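Local coordinates for protein NanS-p (Escherichia phage vB_EcoP_24B, PDB 6YP6) that probably binds carbohydrate as part of a phage-encoded NanS-p esterase, which is expected to remove acetyl groups from sialic acids, at residues L17-E30 with K44-Y58. Numbering follows the deposited sequence.
Sequences LKVQGWSASGGRAE and KLTKEAGKSSWVLEY
W22 and Y58 carry the aromatic part of this contact. The edge of the Y58 ring, led by CD2, is turned toward the five-membered ring of W22 in an edge-to-face pair, planes at 59°, while Y58 CB sits 3.7 Å from the centroid of the indole's six-membered ring, almost straight above it. With chi1 at -165°, Y58 swings its ring beside its own carbonyl carbon, which brings CD2 over the indole face. A broad, flat indole suits the spot: its face takes up Y58, and its NE1 is hydrogen-bonded to the carbonyl of S7, which fixes the ring's rotation.

Aliphatic packing occurs in two separate sheets. On the A24 and L56 face of the first, L56 CD2 lies 3.7 Å from A24 CB and also meets L17 CD1, the two leucines crossing at about a right angle. In the second, L45 CD2 touches A29 CB at 3.6 Å, the small alanines accepting the leucine branches.

The backbones pair twice, because the chain passes from one antiparallel sheet to another. Strand 23-25 forms the border of one sheet beside 55-58, antiparallel, through S23 with E57 and S25 with V55; strand 28-30 pairs with 44-46 in the other, within the beta hairpin 28-33/41-46, through R28 with T46 and E30 with K44, where K44 N to E30 O is 2.8 Å and virtually straight. G26 and G27 make the step between them; glycine suits both places, since each has positive phi, and G27 CA packs 3.2 Å from T46 O. A water joins G27 N to S52 O in this loop region.

Polar groups line the face bearing S23 and S25 in one sheet and that bearing R28, E30, K44 and T46 in the other. S25 OG binds two waters, which donate to V55 O and S53 O respectively. Between E30 OE1 and K44 NZ, 4.8 Å apart, a water bridges the opposite charges, and R28 NH2 makes a long salt bridge to the same carboxylate oxygen, which lies above the guanidinium plane.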
ATOM      1  N   LEU A  17      -0.726 -16.441  -3.386  1.00 10.77           N
ATOM      2  CA  LEU A  17      -0.516 -15.274  -4.233  1.00 10.98           C
ATOM      3  C   LEU A  17      -0.488 -15.671  -5.700  1.00 11.41           C
ATOM      4  O   LEU A  17      -1.069 -14.982  -6.551  1.00 11.39           O
ATOM      5  CB  LEU A  17       0.810 -14.614  -3.846  1.00 11.52           C
ATOM      6  CG  LEU A  17       0.760 -13.844  -2.528  1.00 11.85           C
ATOM      7  CD1 LEU A  17       2.118 -13.803  -1.828  1.00 12.60           C
ATOM      8  CD2 LEU A  17       0.241 -12.429  -2.796  1.00 11.83           C
ATOM      9  N   LYS A  18       0.190 -16.781  -6.007  1.00 12.87           N
ATOM     10  CA  LYS A  18       0.333 -17.221  -7.388  1.00 14.34           C
ATOM     11  C   LYS A  18      -1.020 -17.522  -8.012  1.00 12.95           C
ATOM     12  O   LYS A  18      -1.315 -17.069  -9.120  1.00 12.91           O
ATOM     13  CB  LYS A  18       1.225 -18.461  -7.427  1.00 16.82           C
ATOM     14  CG  LYS A  18       1.508 -18.972  -8.817  1.00 19.22           C
ATOM     15  CD  LYS A  18       2.350 -20.230  -8.774  1.00 21.43           C
ATOM     16  CE  LYS A  18       3.708 -19.988  -8.138  1.00 23.19           C
ATOM     17  NZ  LYS A  18       4.562 -21.207  -8.196  1.00 24.35           N
ATOM     18  N   VAL A  19      -1.853 -18.306  -7.324  1.00 12.17           N
ATOM     19  CA  VAL A  19      -3.160 -18.663  -7.871  1.00 11.81           C
ATOM     20  C   VAL A  19      -4.004 -17.423  -8.085  1.00 10.95           C
ATOM     21  O   VAL A  19      -4.803 -17.358  -9.032  1.00 11.57           O
ATOM     22  CB  VAL A  19      -3.856 -19.673  -6.941  1.00 12.44           C
ATOM     23  CG1 VAL A  19      -5.312 -19.878  -7.343  1.00 12.41           C
ATOM     24  CG2 VAL A  19      -3.107 -20.999  -6.933  1.00 13.97           C
ATOM     25  N   GLN A  20      -3.834 -16.413  -7.225  1.00 10.22           N
ATOM     26  CA  GLN A  20      -4.607 -15.180  -7.295  1.00  9.93           C
ATOM     27  C   GLN A  20      -4.042 -14.165  -8.285  1.00 10.01           C
ATOM     28  O   GLN A  20      -4.581 -13.062  -8.379  1.00 10.69           O
ATOM     29  CB  GLN A  20      -4.762 -14.574  -5.891  1.00  9.77           C
ATOM     30  CG  GLN A  20      -5.614 -15.455  -4.995  1.00  9.79           C
ATOM     31  CD  GLN A  20      -5.808 -14.878  -3.606  1.00 10.02           C
ATOM     32  OE1 GLN A  20      -6.328 -13.781  -3.439  1.00 10.18           O
ATOM     33  NE2 GLN A  20      -5.403 -15.631  -2.601  1.00 10.05           N
ATOM     34  N   GLY A  21      -2.995 -14.509  -9.033  1.00 10.03           N
ATOM     35  CA  GLY A  21      -2.534 -13.684 -10.126  1.00 10.26           C
ATOM     36  C   GLY A  21      -1.420 -12.719  -9.795  1.00  9.63           C
ATOM     37  O   GLY A  21      -1.012 -11.948 -10.676  1.00 10.44           O
ATOM     38  N   TRP A  22      -0.926 -12.732  -8.562  1.00  8.34           N
ATOM     39  CA  TRP A  22       0.158 -11.865  -8.139  1.00  8.38           C
ATOM     40  C   TRP A  22       1.504 -12.486  -8.476  1.00  8.53           C
ATOM     41  O   TRP A  22       1.666 -13.705  -8.469  1.00 10.04           O
ATOM     42  CB  TRP A  22       0.092 -11.668  -6.622  1.00  7.86           C
ATOM     43  CG  TRP A  22      -1.109 -10.890  -6.169  1.00  7.86           C
ATOM     44  CD1 TRP A  22      -2.399 -11.322  -6.147  1.00  7.68           C
ATOM     45  CD2 TRP A  22      -1.126  -9.540  -5.702  1.00  7.62           C
ATOM     46  NE1 TRP A  22      -3.222 -10.321  -5.688  1.00  7.92           N
ATOM     47  CE2 TRP A  22      -2.462  -9.214  -5.407  1.00  7.56           C
ATOM     48  CE3 TRP A  22      -0.138  -8.581  -5.496  1.00  8.07           C
ATOM     49  CZ2 TRP A  22      -2.828  -7.967  -4.902  1.00  8.44           C
ATOM     50  CZ3 TRP A  22      -0.500  -7.345  -5.004  1.00  8.71           C
ATOM     51  CH2 TRP A  22      -1.828  -7.051  -4.707  1.00  8.50           C
ATOM     52  N   SER A  23       2.484 -11.622  -8.715  0.50  8.67           N
ATOM     53  CA  SER A  23       3.878 -12.017  -8.864  0.50  9.90           C
ATOM     54  C   SER A  23       4.634 -11.616  -7.600  0.50 11.02           C
ATOM     55  O   SER A  23       4.497 -10.490  -7.118  0.50 11.93           O
ATOM     56  CB  SER A  23       4.495 -11.347 -10.091  0.50 11.06           C
ATOM     57  OG  SER A  23       3.859 -11.779 -11.281  0.50 11.43           O
ATOM     58  N   ALA A  24       5.477 -12.510  -7.102  1.00 12.30           N
ATOM     59  CA  ALA A  24       6.162 -12.320  -5.834  1.00 14.36           C
ATOM     60  C   ALA A  24       7.633 -12.601  -6.077  1.00 15.54           C
ATOM     61  O   ALA A  24       7.982 -13.557  -6.772  1.00 16.76           O
ATOM     62  CB  ALA A  24       5.626 -13.239  -4.739  1.00 15.73           C
ATOM     63  N   SER A  25       8.492 -11.766  -5.512  1.00 16.03           N
ATOM     64  CA  SER A  25       9.918 -11.980  -5.640  1.00 16.73           C
ATOM     65  C   SER A  25      10.599 -11.496  -4.377  1.00 16.13           C
ATOM     66  O   SER A  25      10.155 -10.540  -3.739  1.00 16.97           O
ATOM     67  CB  SER A  25      10.503 -11.251  -6.844  1.00 18.64           C
ATOM     68  OG  SER A  25      10.331  -9.859  -6.736  1.00 20.60           O
ATOM     69  N   GLY A  26      11.694 -12.145  -4.034  1.00 15.46           N
ATOM     70  CA  GLY A  26      12.394 -11.844  -2.809  1.00 15.53           C
ATOM     71  C   GLY A  26      11.634 -12.396  -1.613  1.00 15.81           C
ATOM     72  O   GLY A  26      10.434 -12.639  -1.647  1.00 17.38           O
ATOM     73  N   GLY A  27      12.386 -12.622  -0.537  1.00 16.32           N
ATOM     74  CA  GLY A  27      11.765 -12.990   0.706  1.00 15.74           C
ATOM     75  C   GLY A  27      10.962 -14.279   0.678  1.00 15.71           C
ATOM     76  O   GLY A  27      11.168 -15.179  -0.143  1.00 17.22           O
ATOM     77  N   ARG A  28      10.056 -14.362   1.648  1.00 14.26           N
ATOM     78  CA  ARG A  28       9.233 -15.529   1.894  1.00 14.26           C
ATOM     79  C   ARG A  28       7.824 -15.057   2.204  1.00 12.70           C
ATOM     80  O   ARG A  28       7.640 -14.057   2.901  1.00 11.97           O
ATOM     81  CB  ARG A  28       9.770 -16.322   3.088  1.00 15.60           C
ATOM     82  CG  ARG A  28       8.976 -17.574   3.376  1.00 17.90           C
ATOM     83  CD  ARG A  28       9.477 -18.319   4.587  1.00 20.21           C
ATOM     84  NE  ARG A  28       8.672 -19.518   4.793  1.00 22.31           N
ATOM     85  CZ  ARG A  28       8.648 -20.231   5.912  1.00 24.25           C
ATOM     86  NH1 ARG A  28       9.391 -19.874   6.951  1.00 25.02           N
ATOM     87  NH2 ARG A  28       7.872 -21.302   5.989  1.00 24.86           N
ATOM     88  N   ALA A  29       6.836 -15.770   1.670  1.00 12.40           N
ATOM     89  CA  ALA A  29       5.426 -15.538   1.968  1.00 12.18           C
ATOM     90  C   ALA A  29       4.889 -16.858   2.505  1.00 12.49           C
ATOM     91  O   ALA A  29       4.792 -17.837   1.759  1.00 14.62           O
ATOM     92  CB  ALA A  29       4.671 -15.110   0.713  1.00 12.93           C
ATOM     93  N   GLU A  30       4.552 -16.893   3.791  1.00 11.80           N
ATOM     94  CA  GLU A  30       4.064 -18.105   4.435  1.00 11.98           C
ATOM     95  C   GLU A  30       2.624 -17.885   4.872  1.00 10.99           C
ATOM     96  O   GLU A  30       2.354 -16.982   5.665  1.00 10.46           O
ATOM     97  CB  GLU A  30       4.914 -18.444   5.660  1.00 13.75           C
ATOM     98  CG  GLU A  30       4.507 -19.755   6.309  1.00 15.28           C
ATOM     99  CD  GLU A  30       5.096 -19.970   7.689  1.00 17.45           C
ATOM    100  OE1 GLU A  30       5.861 -19.116   8.173  1.00 18.32           O
ATOM    101  OE2 GLU A  30       4.791 -21.015   8.306  1.00 18.70           O
ATOM    102  N   LYS A  44       2.289 -14.206   6.017  1.00  8.95           N
ATOM    103  CA  LYS A  44       3.400 -13.598   6.730  1.00  9.36           C
ATOM    104  C   LYS A  44       4.537 -13.366   5.751  1.00  8.96           C
ATOM    105  O   LYS A  44       5.019 -14.307   5.108  1.00  9.66           O
ATOM    106  CB  LYS A  44       3.841 -14.530   7.850  1.00 11.03           C
ATOM    107  CG  LYS A  44       5.059 -14.076   8.635  1.00 13.53           C
ATOM    108  CD  LYS A  44       5.329 -15.051   9.788  1.00 16.28           C
ATOM    109  CE  LYS A  44       6.685 -14.843  10.440  1.00 18.14           C
ATOM    110  NZ  LYS A  44       6.967 -15.875  11.480  1.00 19.54           N
ATOM    111  N   LEU A  45       4.959 -12.115   5.647  1.00  8.85           N
ATOM    112  CA  LEU A  45       5.973 -11.686   4.697  1.00  9.38           C
ATOM    113  C   LEU A  45       7.237 -11.320   5.458  1.00  9.88           C
ATOM    114  O   LEU A  45       7.227 -10.460   6.348  1.00  9.88           O
ATOM    115  CB  LEU A  45       5.471 -10.498   3.880  1.00  9.66           C
ATOM    116  CG  LEU A  45       4.127 -10.746   3.170  1.00 11.43           C
ATOM    117  CD1 LEU A  45       3.686  -9.483   2.457  1.00 11.97           C
ATOM    118  CD2 LEU A  45       4.176 -11.886   2.204  1.00 12.40           C
ATOM    119  N   THR A  46       8.320 -11.997   5.102  1.00 10.59           N
ATOM    120  CA  THR A  46       9.624 -11.812   5.703  1.00 12.02           C
ATOM    121  C   THR A  46      10.680 -11.911   4.612  1.00 12.29           C
ATOM    122  O   THR A  46      10.394 -12.250   3.459  1.00 12.60           O
ATOM    123  CB  THR A  46       9.930 -12.903   6.749  1.00 13.53           C
ATOM    124  OG1 THR A  46       9.904 -14.199   6.128  1.00 14.02           O
ATOM    125  CG2 THR A  46       8.942 -12.853   7.905  1.00 14.38           C
ATOM    126  N   LYS A  47      11.919 -11.624   4.992  1.00 13.61           N
ATOM    127  CA  LYS A  47      13.064 -11.852   4.121  0.50 14.54           C
ATOM    128  C   LYS A  47      14.301 -12.029   4.994  1.00 15.58           C
ATOM    129  O   LYS A  47      14.278 -11.773   6.199  1.00 16.41           O
ATOM    130  CB  LYS A  47      13.224 -10.735   3.075  0.50 14.80           C
ATOM    131  CG  LYS A  47      13.173  -9.296   3.598  0.50 14.61           C
ATOM    132  CD  LYS A  47      14.502  -8.859   4.204  0.50 14.46           C
ATOM    133  CE  LYS A  47      14.442  -7.431   4.739  0.50 14.02           C
ATOM    134  NZ  LYS A  47      14.540  -6.406   3.680  0.50 13.95           N
ATOM    135  N   GLU A  48      15.385 -12.468   4.370  1.00 17.81           N
ATOM    136  CA  GLU A  48      16.667 -12.548   5.059  1.00 20.39           C
ATOM    137  C   GLU A  48      17.317 -11.167   5.019  1.00 20.05           C
ATOM    138  O   GLU A  48      17.581 -10.634   3.938  1.00 19.00           O
ATOM    139  CB  GLU A  48      17.567 -13.579   4.382  1.00 23.57           C
ATOM    140  CG  GLU A  48      17.078 -15.019   4.483  1.00 26.90           C
ATOM    141  CD  GLU A  48      17.003 -15.523   5.914  1.00 29.70           C
ATOM    142  OE1 GLU A  48      17.673 -14.938   6.793  1.00 30.74           O
ATOM    143  OE2 GLU A  48      16.270 -16.506   6.161  1.00 30.85           O
ATOM    144  N   ALA A  49      17.567 -10.581   6.189  1.00 21.07           N
ATOM    145  CA  ALA A  49      18.136  -9.240   6.237  1.00 21.81           C
ATOM    146  C   ALA A  49      19.437  -9.183   5.449  1.00 21.69           C
ATOM    147  O   ALA A  49      20.280 -10.075   5.542  1.00 21.50           O
ATOM    148  CB  ALA A  49      18.389  -8.825   7.685  1.00 22.54           C
ATOM    149  N   GLY A  50      19.606  -8.112   4.677  1.00 22.14           N
ATOM    150  CA  GLY A  50      20.713  -7.998   3.760  1.00 22.72           C
ATOM    151  C   GLY A  50      20.441  -8.541   2.374  1.00 23.31           C
ATOM    152  O   GLY A  50      21.109  -8.128   1.420  1.00 24.40           O
ATOM    153  N   LYS A  51      19.483  -9.454   2.234  1.00 22.82           N
ATOM    154  CA  LYS A  51      19.086  -9.968   0.931  1.00 22.44           C
ATOM    155  C   LYS A  51      17.975  -9.094   0.350  1.00 19.42           C
ATOM    156  O   LYS A  51      17.519  -8.132   0.966  1.00 20.43           O
ATOM    157  CB  LYS A  51      18.710 -11.444   1.037  1.00 24.95           C
ATOM    158  CG  LYS A  51      19.871 -12.286   1.552  1.00 27.23           C
ATOM    159  CD  LYS A  51      19.659 -13.782   1.389  1.00 29.23           C
ATOM    160  CE  LYS A  51      20.862 -14.546   1.938  1.00 30.47           C
ATOM    161  NZ  LYS A  51      20.627 -16.014   2.053  1.00 31.32           N
ATOM    162  N   SER A  52      17.540  -9.441  -0.860  0.50 18.12           N
ATOM    163  CA  SER A  52      16.620  -8.583  -1.593  0.50 16.89           C
ATOM    164  C   SER A  52      15.355  -8.302  -0.791  0.50 15.16           C
ATOM    165  O   SER A  52      14.813  -9.178  -0.112  0.50 15.17           O
ATOM    166  CB  SER A  52      16.243  -9.234  -2.927  0.50 17.68           C
ATOM    167  OG  SER A  52      17.293  -9.128  -3.875  0.50 18.23           O
ATOM    168  N   SER A  53      14.912  -7.054  -0.860  1.00 13.22           N
ATOM    169  CA  SER A  53      13.576  -6.682  -0.420  0.63 11.94           C
ATOM    170  C   SER A  53      12.536  -7.538  -1.125  1.00 11.53           C
ATOM    171  O   SER A  53      12.712  -7.929  -2.281  1.00 13.13           O
ATOM    172  CB  SER A  53      13.417  -5.203  -0.787  0.63 12.62           C
ATOM    173  OG  SER A  53      12.109  -4.740  -0.633  0.63 12.83           O
ATOM    174  N   TRP A  54      11.452  -7.849  -0.426  1.00 11.00           N
ATOM    175  CA  TRP A  54      10.380  -8.573  -1.084  1.00 11.21           C
ATOM    176  C   TRP A  54       9.467  -7.602  -1.818  1.00 10.26           C
ATOM    177  O   TRP A  54       9.311  -6.441  -1.437  1.00  8.72           O
ATOM    178  CB  TRP A  54       9.564  -9.448  -0.132  1.00 12.15           C
ATOM    179  CG  TRP A  54       8.966  -8.787   1.054  1.00 11.86           C
ATOM    180  CD1 TRP A  54       9.464  -8.817   2.308  1.00 12.97           C
ATOM    181  CD2 TRP A  54       7.742  -8.028   1.120  1.00 10.08           C
ATOM    182  NE1 TRP A  54       8.657  -8.121   3.158  1.00 12.38           N
ATOM    183  CE2 TRP A  54       7.585  -7.628   2.457  1.00 11.19           C
ATOM    184  CE3 TRP A  54       6.771  -7.653   0.180  1.00  9.00           C
ATOM    185  CZ2 TRP A  54       6.514  -6.855   2.879  1.00 11.32           C
ATOM    186  CZ3 TRP A  54       5.696  -6.885   0.604  1.00  9.13           C
ATOM    187  CH2 TRP A  54       5.579  -6.492   1.946  1.00 10.27           C
ATOM    188  N   VAL A  55       8.882  -8.098  -2.902  1.00 10.59           N
ATOM    189  CA  VAL A  55       7.972  -7.322  -3.733  1.00 11.07           C
ATOM    190  C   VAL A  55       6.837  -8.225  -4.188  1.00 10.84           C
ATOM    191  O   VAL A  55       7.074  -9.318  -4.709  1.00 13.32           O
ATOM    192  CB  VAL A  55       8.662  -6.726  -4.980  1.00 13.25           C
ATOM    193  CG1 VAL A  55       7.671  -5.841  -5.749  1.00 14.64           C
ATOM    194  CG2 VAL A  55       9.890  -5.934  -4.616  1.00 13.51           C
ATOM    195  N   LEU A  56       5.613  -7.752  -4.017  1.00  8.86           N
ATOM    196  CA  LEU A  56       4.423  -8.350  -4.590  1.00  8.67           C
ATOM    197  C   LEU A  56       3.897  -7.396  -5.646  1.00  8.68           C
ATOM    198  O   LEU A  56       3.857  -6.192  -5.416  1.00 10.35           O
ATOM    199  CB  LEU A  56       3.341  -8.527  -3.527  1.00  9.69           C
ATOM    200  CG  LEU A  56       3.784  -9.201  -2.233  1.00 11.84           C
ATOM    201  CD1 LEU A  56       2.603  -9.227  -1.272  1.00 12.95           C
ATOM    202  CD2 LEU A  56       4.317 -10.594  -2.463  1.00 13.36           C
ATOM    203  N   GLU A  57       3.489  -7.920  -6.798  1.00  8.28           N
ATOM    204  CA  GLU A  57       3.009  -7.082  -7.886  1.00  8.98           C
ATOM    205  C   GLU A  57       1.730  -7.644  -8.481  1.00  7.61           C
ATOM    206  O   GLU A  57       1.585  -8.861  -8.641  1.00  8.42           O
ATOM    207  CB  GLU A  57       4.044  -6.951  -9.032  1.00 11.79           C
ATOM    208  CG  GLU A  57       5.372  -6.394  -8.587  1.00 14.35           C
ATOM    209  CD  GLU A  57       6.440  -6.465  -9.653  1.00 17.49           C
ATOM    210  OE1 GLU A  57       6.103  -6.471 -10.849  1.00 17.91           O
ATOM    211  OE2 GLU A  57       7.634  -6.494  -9.292  1.00 19.67           O
ATOM    212  N   TYR A  58       0.837  -6.739  -8.884  1.00  7.71           N
ATOM    213  CA  TYR A  58      -0.347  -7.106  -9.636  1.00  7.59           C
ATOM    214  C   TYR A  58      -0.498  -6.132 -10.799  1.00  7.80           C
ATOM    215  O   TYR A  58      -0.273  -4.923 -10.652  1.00  8.16           O
ATOM    216  CB  TYR A  58      -1.603  -7.070  -8.744  1.00  7.63           C
ATOM    217  CG  TYR A  58      -2.784  -7.774  -9.366  1.00  8.18           C
ATOM    218  CD1 TYR A  58      -3.587  -7.130 -10.298  1.00  8.11           C
ATOM    219  CD2 TYR A  58      -3.070  -9.095  -9.064  1.00  9.22           C
ATOM    220  CE1 TYR A  58      -4.682  -7.781 -10.895  1.00  9.13           C
ATOM    221  CE2 TYR A  58      -4.144  -9.758  -9.657  1.00 10.17           C
ATOM    222  CZ  TYR A  58      -4.948  -9.091 -10.568  1.00 10.08           C
ATOM    223  OH  TYR A  58      -6.007  -9.746 -11.155  1.00 11.18           O
TER
HETATM  224  O   HOH W   1       7.410  -9.369  -7.797  1.00 23.49           O
HETATM  225  O   HOH W   2      12.595  -8.672  -4.935  1.00 30.30           O
HETATM  226  O   HOH W   3      15.060 -11.744  -0.448  1.00 21.85           O
HETATM  227  O   HOH W   4       5.560 -18.683  11.116  1.00 40.71           O